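Local coordinates for galactose-binding lectin (Enterobacter cloacae subsp. cloacae, PDB 6YF6), which binds a fucoside beside a calcium ion, as the C-terminal sugar-binding domain of a longer protein named as a galactose-binding lectin, at residues A[33-38]-A[136-141]; A[87-92]-A[117-122]. All coordinates share one frame; numbering follows the deposited sequence.

Contact 1. Residues A[33-38]-A[136-141]; sequences ASTRAV and RIKELK. With PO4 (phosphate ion), chain F.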
ATOM      1  N   ALA A  33      -0.099  12.472  -1.244  1.00 25.77           N
ATOM      2  CA  ALA A  33      -1.422  12.029  -0.844  1.00 26.58           C
ATOM      3  C   ALA A  33      -1.373  11.658   0.637  1.00 24.87           C
ATOM      4  O   ALA A  33      -0.336  11.774   1.298  1.00 24.46           O
ATOM      5  CB  ALA A  33      -1.882  10.866  -1.715  1.00 27.47           C
ATOM      6  N   SER A  34      -2.499  11.217   1.181  1.00 27.55           N
ATOM      7  CA  SER A  34      -2.576  10.886   2.595  1.00 31.99           C
ATOM      8  C   SER A  34      -3.194   9.512   2.778  1.00 30.78           C
ATOM      9  O   SER A  34      -4.092   9.115   2.026  1.00 30.37           O
ATOM     10  CB  SER A  34      -3.385  11.931   3.366  1.00 38.10           C
ATOM     11  OG  SER A  34      -2.685  13.164   3.422  1.00 42.72           O
ATOM     12  N   THR A  35      -2.699   8.791   3.785  1.00 30.72           N
ATOM     13  CA  THR A  35      -3.191   7.473   4.152  1.00 29.96           C
ATOM     14  C   THR A  35      -3.211   7.366   5.671  1.00 28.24           C
ATOM     15  O   THR A  35      -2.268   7.788   6.345  1.00 27.56           O
ATOM     16  CB  THR A  35      -2.321   6.367   3.538  1.00 31.80           C
ATOM     17  OG1 THR A  35      -3.009   5.113   3.628  1.00 32.80           O
ATOM     18  CG2 THR A  35      -0.975   6.270   4.249  1.00 30.47           C
ATOM     19  N   ARG A  36      -4.297   6.813   6.203  1.00 27.44           N
ATOM     20  CA  ARG A  36      -4.537   6.823   7.640  1.00 26.50           C
ATOM     21  C   ARG A  36      -3.735   5.728   8.331  1.00 26.65           C
ATOM     22  O   ARG A  36      -3.605   4.611   7.820  1.00 26.63           O
ATOM     23  CB  ARG A  36      -6.029   6.645   7.916  1.00 26.82           C
ATOM     24  CG  ARG A  36      -6.491   7.173   9.257  1.00 26.85           C
ATOM     25  CD  ARG A  36      -6.454   8.691   9.311  1.00 27.08           C
ATOM     26  NE  ARG A  36      -7.347   9.206  10.344  1.00 27.43           N
ATOM     27  CZ  ARG A  36      -7.197  10.378  10.951  1.00 27.68           C
ATOM     28  NH1 ARG A  36      -6.182  11.172  10.635  1.00 28.01           N
ATOM     29  NH2 ARG A  36      -8.062  10.752  11.882  1.00 28.23           N
ATOM     30  N   ALA A  37      -3.206   6.055   9.510  1.00 24.99           N
ATOM     31  CA  ALA A  37      -2.285   5.173  10.208  1.00 22.49           C
ATOM     32  C   ALA A  37      -2.387   5.399  11.708  1.00 21.84           C
ATOM     33  O   ALA A  37      -2.648   6.516  12.164  1.00 22.24           O
ATOM     34  CB  ALA A  37      -0.841   5.406   9.742  1.00 20.22           C
ATOM     35  N   VAL A  38      -2.179   4.323  12.469  1.00 22.68           N
ATOM     36  CA  VAL A  38      -2.022   4.424  13.918  1.00 24.14           C
ATOM     37  C   VAL A  38      -0.607   4.900  14.215  1.00 24.14           C
ATOM     38  O   VAL A  38       0.368   4.336  13.705  1.00 24.55           O
ATOM     39  CB  VAL A  38      -2.290   3.071  14.602  1.00 25.86           C
ATOM     40  CG1 VAL A  38      -2.152   3.208  16.126  1.00 27.54           C
ATOM     41  CG2 VAL A  38      -3.660   2.527  14.237  1.00 28.15           C
ATOM     42  N   ARG A 136       4.587   3.999  12.893  1.00 21.57           N
ATOM     43  CA  ARG A 136       3.195   4.038  12.464  1.00 21.19           C
ATOM     44  C   ARG A 136       2.830   2.728  11.779  1.00 19.88           C
ATOM     45  O   ARG A 136       3.657   2.111  11.104  1.00 19.29           O
ATOM     46  CB  ARG A 136       2.934   5.213  11.492  1.00 22.70           C
ATOM     47  CG  ARG A 136       3.062   6.610  12.108  1.00 22.75           C
ATOM     48  CD  ARG A 136       3.102   7.694  11.026  1.00 23.51           C
ATOM     49  NE  ARG A 136       2.948   9.040  11.572  1.00 24.94           N
ATOM     50  CZ  ARG A 136       3.185  10.164  10.897  1.00 24.26           C
ATOM     51  NH1 ARG A 136       3.600  10.123   9.638  1.00 26.82           N
ATOM     52  NH2 ARG A 136       3.013  11.337  11.487  1.00 24.60           N
ATOM     53  N   ILE A 137       1.576   2.312  11.955  1.00 18.82           N
ATOM     54  CA  ILE A 137       1.005   1.169  11.250  1.00 18.94           C
ATOM     55  C   ILE A 137      -0.205   1.657  10.469  1.00 20.26           C
ATOM     56  O   ILE A 137      -1.187   2.120  11.064  1.00 22.62           O
ATOM     57  CB  ILE A 137       0.608   0.036  12.209  1.00 19.84           C
ATOM     58  CG1 ILE A 137       1.863  -0.612  12.797  1.00 21.00           C
ATOM     59  CG2 ILE A 137      -0.253  -0.992  11.473  1.00 21.25           C
ATOM     60  CD1 ILE A 137       1.601  -1.514  13.995  1.00 20.95           C
ATOM     61  N   LYS A 138      -0.148   1.540   9.141  1.00 19.85           N
ATOM     62  CA  LYS A 138      -1.220   2.037   8.292  1.00 22.30           C
ATOM     63  C   LYS A 138      -2.133   0.940   7.759  1.00 22.76           C
ATOM     64  O   LYS A 138      -3.209   1.259   7.242  1.00 23.64           O
ATOM     65  CB  LYS A 138      -0.645   2.834   7.111  1.00 24.47           C
ATOM     66  CG  LYS A 138       0.124   2.012   6.082  1.00 25.41           C
ATOM     67  CD  LYS A 138       0.693   2.915   4.991  1.00 27.54           C
ATOM     68  CE  LYS A 138       1.534   2.139   3.982  1.00 29.04           C
ATOM     69  NZ  LYS A 138       2.032   3.025   2.884  1.00 30.73           N
ATOM     70  N   GLU A 139      -1.755  -0.329   7.876  1.00 22.12           N
ATOM     71  CA  GLU A 139      -2.598  -1.388   7.341  1.00 25.31           C
ATOM     72  C   GLU A 139      -2.266  -2.713   8.005  1.00 22.21           C
ATOM     73  O   GLU A 139      -1.096  -3.029   8.237  1.00 24.49           O
ATOM     74  CB  GLU A 139      -2.431  -1.500   5.820  1.00 28.20           C
ATOM     75  CG  GLU A 139      -3.190  -2.656   5.194  1.00 32.76           C
ATOM     76  CD  GLU A 139      -3.005  -2.718   3.693  1.00 34.81           C
ATOM     77  OE1 GLU A 139      -2.559  -3.774   3.193  1.00 35.36           O
ATOM     78  OE2 GLU A 139      -3.299  -1.707   3.018  1.00 36.25           O
ATOM     79  N   LEU A 140      -3.312  -3.476   8.316  1.00 22.38           N
ATOM     80  CA  LEU A 140      -3.192  -4.861   8.751  1.00 22.71           C
ATOM     81  C   LEU A 140      -4.125  -5.689   7.881  1.00 24.00           C
ATOM     82  O   LEU A 140      -5.323  -5.394   7.795  1.00 25.16           O
ATOM     83  CB  LEU A 140      -3.542  -5.026  10.231  1.00 23.14           C
ATOM     84  CG  LEU A 140      -2.856  -4.074  11.214  1.00 22.37           C
ATOM     85  CD1 LEU A 140      -3.800  -2.941  11.569  1.00 21.27           C
ATOM     86  CD2 LEU A 140      -2.389  -4.806  12.476  1.00 23.67           C
ATOM     87  N   LYS A 141      -3.580  -6.712   7.232  1.00 23.92           N
ATOM     88  CA  LYS A 141      -4.336  -7.510   6.281  1.00 24.64           C
ATOM     89  C   LYS A 141      -4.075  -8.980   6.545  1.00 25.75           C
ATOM     90  O   LYS A 141      -2.922  -9.389   6.724  1.00 26.05           O
ATOM     91  CB  LYS A 141      -3.964  -7.161   4.836  1.00 25.14           C
ATOM     92  CG  LYS A 141      -4.846  -7.836   3.789  1.00 26.66           C
ATOM     93  CD  LYS A 141      -4.574  -7.289   2.400  1.00 31.29           C
ATOM     94  CE  LYS A 141      -3.186  -7.674   1.905  1.00 35.97           C
ATOM     95  NZ  LYS A 141      -2.975  -7.290   0.479  1.00 42.08           N
TER
HETATM   96  P   PO4 F 302      -0.902   3.208   0.876  1.00 30.52           P
HETATM   97  O1  PO4 F 302       0.130   4.259   1.202  1.00 30.69           O
HETATM   98  O2  PO4 F 302      -2.282   3.750   1.156  1.00 28.06           O
HETATM   99  O3  PO4 F 302      -0.679   1.983   1.728  1.00 32.81           O
HETATM  100  O4  PO4 F 302      -0.773   2.827  -0.579  1.00 33.57           O
HETATM  101  O   HOH W   1      -3.590   3.108   5.039  1.00 21.86           O
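Val38 and Ile137 face each other as an antiparallel hydrogen-bonded pair where strand 29-40 joins strand 135-143 in an antiparallel sheet. Ile137 N to Val38 O measures 2.9 Å, with the donor in the carbonyl plane; Val38 N to Ile137 O is 2.8 Å, its donor tilted 34° from that plane. The tilt is consistent with strands that diverge at once: their directions differ by 120°, the backbone of Lys138 leaves the extended shape, and the carbonyls of Arg36 and Lys138 confront each other as two acceptors. Small Ala37 lies at the crossing, its CB 3.7 Å from Lys138 CB.

Lys138 CG sits between backbone N and carbonyl carbon (chi1 68°), and the extended chain passes Thr35 at about a right angle, CD resting 3.8 Å from Thr35 CG2. Its NZ reaches a phosphate ion, 2.8 Å from O1 and more weakly O3. Thr35, branched and polar, lays its methyl against the lysine chain while OG1 lies 2.9 Å from phosphate O2. Water 1 lies 2.9 Å from Lys138 O; its very short approach to Thr35 OG1 is doubtful.

Farther out, Trp105 makes a cation-pi contact with Lys138, and Glu39 takes Arg136 NE in a salt bridge. Arg36 forms salt bridges with Asp14 and Asp32 of the second subunit, whose Thr35, Lys138 and Lys71 also bind the phosphate. Both segments also pair antiparallel with a strand of that subunit, carrying the sheet across the interface. The anion, probably from the crystallisation liquor, thus lies between lysines of both subunits and probably offsets their positive charge.

Contact 2. Residues A[87-92]-A[117-122]; sequences RADGKD and SQAELA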
ATOM      1  N   ARG A  87       2.123 -12.151  16.413  1.00 24.88           N
ATOM      2  CA  ARG A  87       1.766 -13.281  17.259  1.00 26.74           C
ATOM      3  C   ARG A  87       0.344 -13.718  16.946  1.00 27.40           C
ATOM      4  O   ARG A  87      -0.533 -12.884  16.710  1.00 28.48           O
ATOM      5  CB  ARG A  87       1.906 -12.908  18.739  1.00 28.68           C
ATOM      6  CG  ARG A  87       1.650 -14.041  19.717  1.00 30.32           C
ATOM      7  CD  ARG A  87       1.986 -13.607  21.140  1.00 32.77           C
ATOM      8  NE  ARG A  87       3.398 -13.259  21.279  1.00 33.13           N
ATOM      9  CZ  ARG A  87       3.891 -12.449  22.212  1.00 34.18           C
ATOM     10  NH1 ARG A  87       3.093 -11.885  23.110  1.00 33.86           N
ATOM     11  NH2 ARG A  87       5.194 -12.201  22.243  1.00 37.21           N
ATOM     12  N   ALA A  88       0.118 -15.032  16.932  1.00 27.20           N
ATOM     13  CA  ALA A  88      -1.203 -15.584  16.649  1.00 24.73           C
ATOM     14  C   ALA A  88      -1.462 -16.769  17.563  1.00 26.28           C
ATOM     15  O   ALA A  88      -0.711 -17.750  17.539  1.00 29.92           O
ATOM     16  CB  ALA A  88      -1.323 -16.008  15.183  1.00 22.02           C
ATOM     17  N   ASP A  89      -2.539 -16.685  18.345  1.00 26.83           N
ATOM     18  CA  ASP A  89      -2.897 -17.736  19.296  1.00 30.07           C
ATOM     19  C   ASP A  89      -1.710 -18.069  20.192  1.00 34.93           C
ATOM     20  O   ASP A  89      -1.417 -19.234  20.475  1.00 37.53           O
ATOM     21  CB  ASP A  89      -3.413 -18.977  18.569  1.00 31.42           C
ATOM     22  CG  ASP A  89      -4.763 -18.743  17.916  1.00 30.88           C
ATOM     23  OD1 ASP A  89      -5.532 -17.908  18.445  1.00 31.34           O
ATOM     24  OD2 ASP A  89      -5.053 -19.383  16.880  1.00 30.32           O
ATOM     25  N   GLY A  90      -1.016 -17.022  20.639  1.00 35.67           N
ATOM     26  CA  GLY A  90       0.099 -17.158  21.547  1.00 38.52           C
ATOM     27  C   GLY A  90       1.404 -17.573  20.908  1.00 36.84           C
ATOM     28  O   GLY A  90       2.424 -17.628  21.606  1.00 37.67           O
ATOM     29  N   LYS A  91       1.411 -17.864  19.613  1.00 34.55           N
ATOM     30  CA  LYS A  91       2.599 -18.343  18.923  1.00 33.95           C
ATOM     31  C   LYS A  91       3.221 -17.202  18.130  1.00 29.91           C
ATOM     32  O   LYS A  91       2.536 -16.542  17.341  1.00 30.24           O
ATOM     33  CB  LYS A  91       2.246 -19.505  17.994  1.00 33.80           C
ATOM     34  CG  LYS A  91       3.439 -20.162  17.327  1.00 38.63           C
ATOM     35  CD  LYS A  91       2.984 -21.184  16.286  1.00 43.53           C
ATOM     36  CE  LYS A  91       4.155 -21.769  15.509  1.00 49.98           C
ATOM     37  NZ  LYS A  91       5.308 -22.106  16.387  1.00 56.06           N
ATOM     38  N   ASP A  92       4.511 -16.966  18.348  1.00 30.35           N
ATOM     39  CA  ASP A  92       5.237 -15.992  17.543  1.00 28.58           C
ATOM     40  C   ASP A  92       5.331 -16.503  16.107  1.00 27.79           C
ATOM     41  O   ASP A  92       5.919 -17.562  15.860  1.00 28.19           O
ATOM     42  CB  ASP A  92       6.625 -15.751  18.129  1.00 35.38           C
ATOM     43  CG  ASP A  92       6.577 -15.075  19.494  1.00 39.79           C
ATOM     44  OD1 ASP A  92       5.819 -14.093  19.654  1.00 39.14           O
ATOM     45  OD2 ASP A  92       7.301 -15.529  20.406  1.00 45.03           O
ATOM     46  N   SER A 117     -12.729 -21.239  14.291  1.00 38.36           N
ATOM     47  CA  SER A 117     -13.418 -20.141  13.630  1.00 36.28           C
ATOM     48  C   SER A 117     -12.753 -18.792  13.862  1.00 33.84           C
ATOM     49  O   SER A 117     -13.088 -17.829  13.163  1.00 32.48           O
ATOM     50  CB  SER A 117     -14.868 -20.082  14.111  1.00 40.54           C
ATOM     51  OG  SER A 117     -14.921 -19.819  15.503  1.00 42.53           O
ATOM     52  N   GLN A 118     -11.828 -18.692  14.814  1.00 32.54           N
ATOM     53  CA  GLN A 118     -11.199 -17.414  15.106  1.00 31.65           C
ATOM     54  C   GLN A 118      -9.780 -17.635  15.606  1.00 31.17           C
ATOM     55  O   GLN A 118      -9.402 -18.738  16.008  1.00 32.19           O
ATOM     56  CB  GLN A 118     -12.004 -16.619  16.140  1.00 34.18           C
ATOM     57  CG  GLN A 118     -12.182 -17.337  17.468  1.00 37.69           C
ATOM     58  CD  GLN A 118     -13.070 -16.570  18.427  1.00 41.79           C
ATOM     59  OE1 GLN A 118     -14.136 -16.084  18.047  1.00 43.57           O
ATOM     60  NE2 GLN A 118     -12.636 -16.457  19.678  1.00 43.16           N
ATOM     61  N   ALA A 119      -9.001 -16.556  15.577  1.00 29.36           N
ATOM     62  CA  ALA A 119      -7.632 -16.553  16.067  1.00 27.90           C
ATOM     63  C   ALA A 119      -7.380 -15.252  16.811  1.00 26.45           C
ATOM     64  O   ALA A 119      -7.876 -14.194  16.410  1.00 27.83           O
ATOM     65  CB  ALA A 119      -6.618 -16.700  14.927  1.00 25.40           C
ATOM     66  N   GLU A 120      -6.614 -15.338  17.894  1.00 26.54           N
ATOM     67  CA  GLU A 120      -6.238 -14.171  18.685  1.00 28.62           C
ATOM     68  C   GLU A 120      -4.918 -13.639  18.139  1.00 25.27           C
ATOM     69  O   GLU A 120      -3.874 -14.287  18.277  1.00 26.05           O
ATOM     70  CB  GLU A 120      -6.132 -14.534  20.163  1.00 38.47           C
ATOM     71  CG  GLU A 120      -7.478 -14.846  20.812  1.00 54.57           C
ATOM     72  CD  GLU A 120      -7.360 -15.214  22.282  1.00 73.67           C
ATOM     73  OE1 GLU A 120      -6.715 -14.459  23.040  1.00 80.21           O
ATOM     74  OE2 GLU A 120      -7.917 -16.258  22.681  1.00 82.27           O
ATOM     75  N   LEU A 121      -4.969 -12.471  17.509  1.00 24.22           N
ATOM     76  CA  LEU A 121      -3.805 -11.861  16.886  1.00 24.90           C
ATOM     77  C   LEU A 121      -3.287 -10.716  17.742  1.00 26.38           C
ATOM     78  O   LEU A 121      -4.067  -9.974  18.347  1.00 27.82           O
ATOM     79  CB  LEU A 121      -4.146 -11.338  15.492  1.00 24.59           C
ATOM     80  CG  LEU A 121      -4.752 -12.365  14.536  1.00 27.71           C
ATOM     81  CD1 LEU A 121      -5.056 -11.715  13.194  1.00 27.94           C
ATOM     82  CD2 LEU A 121      -3.817 -13.561  14.380  1.00 28.99           C
ATOM     83  N   ALA A 122      -1.968 -10.562  17.773  1.00 27.53           N
ATOM     84  CA  ALA A 122      -1.361  -9.452  18.487  1.00 28.11           C
ATOM     85  C   ALA A 122      -0.111  -9.009  17.746  1.00 25.78           C
ATOM     86  O   ALA A 122       0.678  -9.841  17.293  1.00 26.31           O
ATOM     87  CB  ALA A 122      -1.016  -9.835  19.930  1.00 29.40           C
TER
HETATM   88  O   HOH W   2      -7.230 -20.317  15.291  1.00 32.06           O
HETATM   89  O   HOH W   3      -1.809 -14.187  20.205  1.00 41.84           O
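A tight beta hairpin, turning through a type I' turn from Ala88 to Lys91, lays its first arm against strand 118-125 in an antiparallel sheet. Arg87 and Ala122 form a hydrogen-bonded pair: Arg87 N meets Ala122 O at 2.9 Å, nearly along the C=O axis, and Ala122 N returns a bond to Arg87 O. Next comes the non-hydrogen-bonded pair Ala88-Leu121. Leu121 CG lies anti to the carbonyl carbon (chi1 -55°), which lets CD2 come to 3.6 Å from Ala88 CB; the small alanine and branched leucine share the buried face with Phe112, and Trp19 of the second subunit packs on the leucine.

At the turn, Asp89 takes over the pairing. Its N-H reaches Glu120 O at 2.7 Å, almost straight at 169°. The answering bond uses the side chain: Glu120 N points to Asp89 OD1 at 2.8 Å, meeting it from above the carboxylate plane. A carboxylate suits this place because it supplies the acceptor that the turning backbone no longer offers. The other oxygen, OD2, lies 3.7 Å from Ala119 CB and accepts a hydrogen bond from water 2, which also donates to Gln118 O; water 3 links Gly90 N to Glu120 O.

Across the hairpin, Arg87 forms a side-on salt bridge with Asp92, NE and NH2 both hydrogen-bonded to OD1 in the guanidinium plane, with NE at 3.0 Å. Its NH1 pairs with Glu51 on strand 50-58. Asp89 and Gly90 both have positive phi, the backbone shape of a type I' turn, which is characteristic of two-residue beta hairpins.

How the contacts relate
Contact 1 and contact 2 belong to different four-stranded antiparallel sheets of one domain: 33-38 with 136-141 joins the strand outermost within this chain, beyond which the second subunit continues the sheet, to its neighbour, whereas 87-92 with 117-122 brings a hairpin against an inner strand. Their centres are 21 Å apart and their nearest atoms about 7 Å apart. Strands 118-125 and 135-143 are consecutive, so the chain leaves contact 2 and enters contact 1 through the segment containing Ser130, Gly132 and Asp134, which with Ile41 and Thr42 bind calcium. The Arg136 side chain is about 11 Å from that ion and about 12 Å from the bound fucoside; contact 2 lies away from this site.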